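Local coordinates for putative yopH targeting protein (PDB 4GF3) that probably acts as the dedicated secretion chaperone of the effector phosphatase YopH, binding it before export by the type III secretion system, at residues 9-12 / 13-17; 58-61 / 62-65. One frame throughout, in Å; residues are numbered along the deposited sequence.

Contact 1: 9-12 / 13-17; sequences EEFA and TELGL
Leu15 lies across the ring of Phe11, one helical turn further along. Its side chain can be followed outward. CB and CG both pass close to the Phe11 carbonyl, with CG 3.4 Å from Phe11 O. CG also nears the ring margin at CE1. The chain then splits. CD1 sits over one face of the Phe11 ring, displaced toward the rim, 3.7 Å from Phe11 CE1. It makes a CH-pi contact 4.0 Å from the ring centroid. CD2 comes near CE1. The ring is placed for this by its first torsion, which sets Phe11 CG anti to the backbone N (chi1 178°). Phe11 also packs on Leu105 and Leu109 of helix 102-118, and Leu15 on Ala106 of the same helix.

Just beyond Leu15, helix 4-15 ends in a Schellman motif. Gly16 is its C-prime residue and has positive phi (80°), a backbone shape that glycine adopts easily. Leu17 N donates to Ala12 O at 2.9 Å, and Gly16 N donates to Thr13 O. Leu17 CB approaches Ala12 CB, 4.4 Å apart.

On another side of the helix, Thr13 N bonds Glu9 O at 3.0 Å, nearly straight. A water gives a hydrogen bond to the same Glu9 O and also bonds Thr13 OG1, 2.9 Å away. Glu10 makes a salt bridge to Arg2 and takes a hydrogen bond from Gly102 N, while Glu14 is hydrogen-bonded to Ser135.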
ATOM      1  N   GLU A   9      -6.685  -0.237 -12.903  1.00 29.05           N
ATOM      2  CA  GLU A   9      -7.209   0.829 -13.745  1.00 31.51           C
ATOM      3  C   GLU A   9      -8.130   1.743 -12.982  1.00 30.38           C
ATOM      4  O   GLU A   9      -8.092   2.970 -13.168  1.00 29.20           O
ATOM      5  CB  GLU A   9      -8.016   0.274 -14.938  1.00 35.62           C
ATOM      6  CG  GLU A   9      -7.159  -0.289 -16.027  1.00 40.77           C
ATOM      7  CD  GLU A   9      -7.982  -0.989 -17.101  1.00 48.28           C
ATOM      8  OE1 GLU A   9      -9.240  -0.896 -17.096  1.00 52.05           O
ATOM      9  OE2 GLU A   9      -7.354  -1.621 -17.972  1.00 54.42           O
ATOM     10  N   GLU A  10      -9.035   1.124 -12.221  1.00 28.75           N
ATOM     11  CA  GLU A  10      -9.981   1.870 -11.371  1.00 29.33           C
ATOM     12  C   GLU A  10      -9.254   2.772 -10.398  1.00 26.65           C
ATOM     13  O   GLU A  10      -9.641   3.905 -10.193  1.00 27.48           O
ATOM     14  CB  GLU A  10     -10.856   0.935 -10.523  1.00 30.49           C
ATOM     15  CG  GLU A  10     -12.310   0.954 -10.777  1.00 35.30           C
ATOM     16  CD  GLU A  10     -13.065  -0.028  -9.862  1.00 35.33           C
ATOM     17  OE1 GLU A  10     -13.339   0.295  -8.635  1.00 30.98           O
ATOM     18  OE2 GLU A  10     -13.260  -1.152 -10.374  1.00 36.84           O
ATOM     19  N   PHE A  11      -8.220   2.237  -9.772  1.00 24.31           N
ATOM     20  CA  PHE A  11      -7.455   2.912  -8.759  1.00 23.32           C
ATOM     21  C   PHE A  11      -6.697   4.081  -9.348  1.00 24.18           C
ATOM     22  O   PHE A  11      -6.624   5.127  -8.704  1.00 25.91           O
ATOM     23  CB  PHE A  11      -6.526   1.865  -8.140  1.00 22.03           C
ATOM     24  CG  PHE A  11      -5.590   2.344  -7.066  1.00 22.73           C
ATOM     25  CD1 PHE A  11      -5.955   3.252  -6.129  1.00 22.76           C
ATOM     26  CD2 PHE A  11      -4.316   1.779  -6.980  1.00 22.96           C
ATOM     27  CE1 PHE A  11      -5.103   3.611  -5.119  1.00 24.05           C
ATOM     28  CE2 PHE A  11      -3.453   2.146  -5.954  1.00 24.10           C
ATOM     29  CZ  PHE A  11      -3.843   3.058  -5.031  1.00 23.58           C
ATOM     30  N   ALA A  12      -6.107   3.899 -10.528  1.00 24.92           N
ATOM     31  CA  ALA A  12      -5.435   4.976 -11.266  1.00 25.70           C
ATOM     32  C   ALA A  12      -6.422   6.113 -11.551  1.00 27.37           C
ATOM     33  O   ALA A  12      -6.181   7.289 -11.230  1.00 28.21           O
ATOM     34  CB  ALA A  12      -4.869   4.436 -12.569  1.00 26.45           C
ATOM     35  N   THR A  13      -7.568   5.776 -12.121  1.00 27.77           N
ATOM     36  CA  THR A  13      -8.606   6.751 -12.351  1.00 30.45           C
ATOM     37  C   THR A  13      -9.044   7.503 -11.085  1.00 29.66           C
ATOM     38  O   THR A  13      -9.155   8.722 -11.140  1.00 29.79           O
ATOM     39  CB  THR A  13      -9.832   6.100 -13.041  1.00 32.33           C
ATOM     40  OG1 THR A  13      -9.377   5.531 -14.266  1.00 32.64           O
ATOM     41  CG2 THR A  13     -10.890   7.104 -13.311  1.00 34.60           C
ATOM     42  N   GLU A  14      -9.277   6.785  -9.998  1.00 29.11           N
ATOM     43  CA  GLU A  14      -9.584   7.397  -8.685  1.00 28.72           C
ATOM     44  C   GLU A  14      -8.522   8.410  -8.244  1.00 27.99           C
ATOM     45  O   GLU A  14      -8.845   9.522  -7.795  1.00 27.82           O
ATOM     46  CB  GLU A  14      -9.720   6.330  -7.640  1.00 29.42           C
ATOM     47  CG  GLU A  14     -10.223   6.831  -6.301  1.00 30.53           C
ATOM     48  CD  GLU A  14     -11.740   6.956  -6.230  1.00 34.23           C
ATOM     49  OE1 GLU A  14     -12.430   6.537  -7.190  1.00 39.74           O
ATOM     50  OE2 GLU A  14     -12.240   7.454  -5.196  1.00 33.55           O
ATOM     51  N   LEU A  15      -7.258   8.051  -8.399  1.00 25.79           N
ATOM     52  CA  LEU A  15      -6.166   8.941  -8.054  1.00 26.17           C
ATOM     53  C   LEU A  15      -5.905  10.044  -9.058  1.00 28.11           C
ATOM     54  O   LEU A  15      -5.209  11.005  -8.740  1.00 29.44           O
ATOM     55  CB  LEU A  15      -4.876   8.078  -7.868  1.00 25.82           C
ATOM     56  CG  LEU A  15      -4.703   7.063  -6.743  1.00 25.74           C
ATOM     57  CD1 LEU A  15      -3.325   6.348  -6.851  1.00 23.87           C
ATOM     58  CD2 LEU A  15      -4.913   7.685  -5.373  1.00 26.63           C
ATOM     59  N   GLY A  16      -6.436   9.930 -10.277  1.00 27.61           N
ATOM     60  CA  GLY A  16      -6.111  10.859 -11.340  1.00 30.09           C
ATOM     61  C   GLY A  16      -4.780  10.596 -12.058  1.00 30.01           C
ATOM     62  O   GLY A  16      -4.235  11.507 -12.679  1.00 29.99           O
ATOM     63  N   LEU A  17      -4.281   9.358 -12.015  1.00 28.20           N
ATOM     64  CA  LEU A  17      -3.152   8.928 -12.873  1.00 29.33           C
ATOM     65  C   LEU A  17      -3.626   8.244 -14.134  1.00 31.30           C
ATOM     66  O   LEU A  17      -4.692   7.630 -14.135  1.00 29.40           O
ATOM     67  CB  LEU A  17      -2.267   7.968 -12.121  1.00 26.81           C
ATOM     68  CG  LEU A  17      -1.725   8.471 -10.790  1.00 26.25           C
ATOM     69  CD1 LEU A  17      -1.003   7.363 -10.043  1.00 25.03           C
ATOM     70  CD2 LEU A  17      -0.810   9.658 -11.059  1.00 27.68           C
TER
HETATM   71  O   HOH W   1      -7.220   3.955 -15.513  1.00 44.12           O

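Contact 2: 58-61 / 62-65; sequences TGQS and QLYD
Two torsions bring Thr58 and Gln62 together. Gln62 CG lies anti to its own carbonyl carbon (chi1 -55°), and the chain runs extended from there back toward Thr58. Thr58 OG1 stands between its backbone N and carbonyl carbon (chi1 67°). Its approach to Gln62 CG and CD is strained and doubtful, so the contact rests on Thr58 N and CG2. The two side chains cross at about a right angle.

Gln62 OE1 accepts a hydrogen bond from Thr58 N at 2.9 Å. The N-H points almost straight at the oxygen (169°). The donor nevertheless stands well above the amide plane, away from either lone pair. OE1 has a second donor in Trp89 NE1, so two bonds grip it and help to fix the amide. The methyl of Thr58 lies against the other end of this group, with CG2 3.4 Å from Gln62 NE2. Gln62 is buried here. It also touches Leu57 and Leu119.

The backbone of Gln62 is held as well. Its N donates to Gly59 O at 3.0 Å. Gln62 thus ties the segment before the helix with both main chain and side chain.

Further along, Gln60 and Tyr64 lie side by side and point the same way. Gln60 CG and CD both approach Tyr64 CE1, each at 3.8 Å. The amide and ring planes are steeply inclined to each other. Gln60 O sits at the ring edge, in its plane, 3.2 Å from Tyr64 CD1. This oxygen also takes a weak bond from Tyr64 N.

Asp65 N closes a regular helical bond on Ser61 O at 3.1 Å. The arrangement is the start of helix 60-68, its first turn and the residues leading into it, where the chain passes from strand 47-56 into the helix of this CesT-family chaperone.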
ATOM      1  N   THR A  58      10.761   3.865  16.873  1.00 38.61           N
ATOM      2  CA  THR A  58      11.212   4.934  17.776  1.00 42.80           C
ATOM      3  C   THR A  58      11.516   4.407  19.179  1.00 44.60           C
ATOM      4  O   THR A  58      12.357   4.935  19.869  1.00 47.77           O
ATOM      5  CB  THR A  58      10.130   6.015  17.931  1.00 44.39           C
ATOM      6  OG1 THR A  58       8.999   5.451  18.626  1.00 44.50           O
ATOM      7  CG2 THR A  58       9.700   6.544  16.583  1.00 43.03           C
ATOM      8  N   GLY A  59      10.802   3.371  19.615  1.00 44.60           N
ATOM      9  CA  GLY A  59      11.018   2.860  20.958  1.00 46.50           C
ATOM     10  C   GLY A  59      10.057   1.750  21.309  1.00 44.36           C
ATOM     11  O   GLY A  59       9.153   1.463  20.543  1.00 40.35           O
ATOM     12  N   GLN A  60      10.268   1.158  22.493  1.00 45.92           N
ATOM     13  CA  GLN A  60       9.449   0.031  23.005  1.00 45.24           C
ATOM     14  C   GLN A  60       7.950   0.375  23.097  1.00 42.84           C
ATOM     15  O   GLN A  60       7.080  -0.474  22.820  1.00 39.11           O
ATOM     16  CB  GLN A  60       9.964  -0.384  24.397  1.00 51.09           C
ATOM     17  CG  GLN A  60       9.480  -1.754  24.821  1.00 53.24           C
ATOM     18  CD  GLN A  60       9.727  -2.079  26.285  1.00 56.58           C
ATOM     19  OE1 GLN A  60       9.803  -1.198  27.121  1.00 57.98           O
ATOM     20  NE2 GLN A  60       9.810  -3.377  26.592  1.00 58.38           N
ATOM     21  N   SER A  61       7.669   1.622  23.495  1.00 42.76           N
ATOM     22  CA  SER A  61       6.324   2.203  23.477  1.00 43.14           C
ATOM     23  C   SER A  61       5.575   1.953  22.164  1.00 40.13           C
ATOM     24  O   SER A  61       4.373   1.631  22.213  1.00 40.02           O
ATOM     25  CB  SER A  61       6.352   3.726  23.733  1.00 46.23           C
ATOM     26  OG  SER A  61       6.592   4.415  22.481  1.00 46.68           O
ATOM     27  N   GLN A  62       6.224   2.101  20.996  1.00 37.55           N
ATOM     28  CA  GLN A  62       5.479   1.872  19.774  1.00 35.05           C
ATOM     29  C   GLN A  62       5.101   0.417  19.609  1.00 31.49           C
ATOM     30  O   GLN A  62       4.097   0.163  18.958  1.00 28.43           O
ATOM     31  CB  GLN A  62       6.220   2.184  18.482  1.00 35.31           C
ATOM     32  CG  GLN A  62       6.777   3.546  18.355  1.00 38.11           C
ATOM     33  CD  GLN A  62       7.223   3.853  16.945  1.00 36.00           C
ATOM     34  OE1 GLN A  62       8.039   3.145  16.329  1.00 33.79           O
ATOM     35  NE2 GLN A  62       6.718   4.957  16.441  1.00 37.73           N
ATOM     36  N   LEU A  63       5.935  -0.513  20.070  1.00 30.81           N
ATOM     37  CA  LEU A  63       5.682  -1.913  19.790  1.00 29.97           C
ATOM     38  C   LEU A  63       4.401  -2.312  20.515  1.00 28.23           C
ATOM     39  O   LEU A  63       3.604  -3.063  19.973  1.00 25.75           O
ATOM     40  CB  LEU A  63       6.822  -2.819  20.219  1.00 32.22           C
ATOM     41  CG  LEU A  63       8.261  -2.555  19.718  1.00 34.56           C
ATOM     42  CD1 LEU A  63       9.275  -3.178  20.641  1.00 37.19           C
ATOM     43  CD2 LEU A  63       8.521  -3.075  18.335  1.00 35.15           C
ATOM     44  N   TYR A  64       4.236  -1.848  21.755  1.00 29.68           N
ATOM     45  CA  TYR A  64       2.987  -2.094  22.504  1.00 30.26           C
ATOM     46  C   TYR A  64       1.806  -1.450  21.810  1.00 30.79           C
ATOM     47  O   TYR A  64       0.808  -2.107  21.516  1.00 29.76           O
ATOM     48  CB  TYR A  64       3.039  -1.515  23.893  1.00 32.36           C
ATOM     49  CG  TYR A  64       3.849  -2.272  24.872  1.00 33.57           C
ATOM     50  CD1 TYR A  64       5.240  -2.072  24.956  1.00 34.48           C
ATOM     51  CD2 TYR A  64       3.248  -3.161  25.791  1.00 33.22           C
ATOM     52  CE1 TYR A  64       6.019  -2.719  25.924  1.00 36.61           C
ATOM     53  CE2 TYR A  64       4.038  -3.824  26.722  1.00 35.53           C
ATOM     54  CZ  TYR A  64       5.420  -3.574  26.798  1.00 36.40           C
ATOM     55  OH  TYR A  64       6.196  -4.222  27.689  1.00 38.39           O
ATOM     56  N   ASP A  65       1.929  -0.172  21.478  1.00 33.35           N
ATOM     57  CA  ASP A  65       0.848   0.525  20.793  1.00 33.77           C
ATOM     58  C   ASP A  65       0.399  -0.264  19.584  1.00 30.00           C
ATOM     59  O   ASP A  65      -0.768  -0.426  19.387  1.00 29.69           O
ATOM     60  CB  ASP A  65       1.273   1.892  20.229  1.00 36.98           C
ATOM     61  CG  ASP A  65       1.692   2.919  21.288  1.00 42.33           C
ATOM     62  OD1 ASP A  65       1.326   2.841  22.513  1.00 46.45           O
ATOM     63  OD2 ASP A  65       2.386   3.908  20.852  1.00 45.37           O
TER

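Contact 1 lies at a C-terminal helix end and contact 2 at an N-terminal one. Contact 1 closes helix 4-15, and contact 2 opens helix 60-68. They lie on opposite sides of the chain's centre. Their centres are 35 Å apart and their nearest atoms about 24 Å apart, so they do not touch. Strands 28-32, 36-42 and 47-56 come between them in the chain. Contact 1 is partly buried. Contact 2 lies at the surface, with Gln62 as its buried residue. Leu15 and Leu17 of contact 1 also meet the chain of another protein. Both contacts belong to the CesT-family part of the chain.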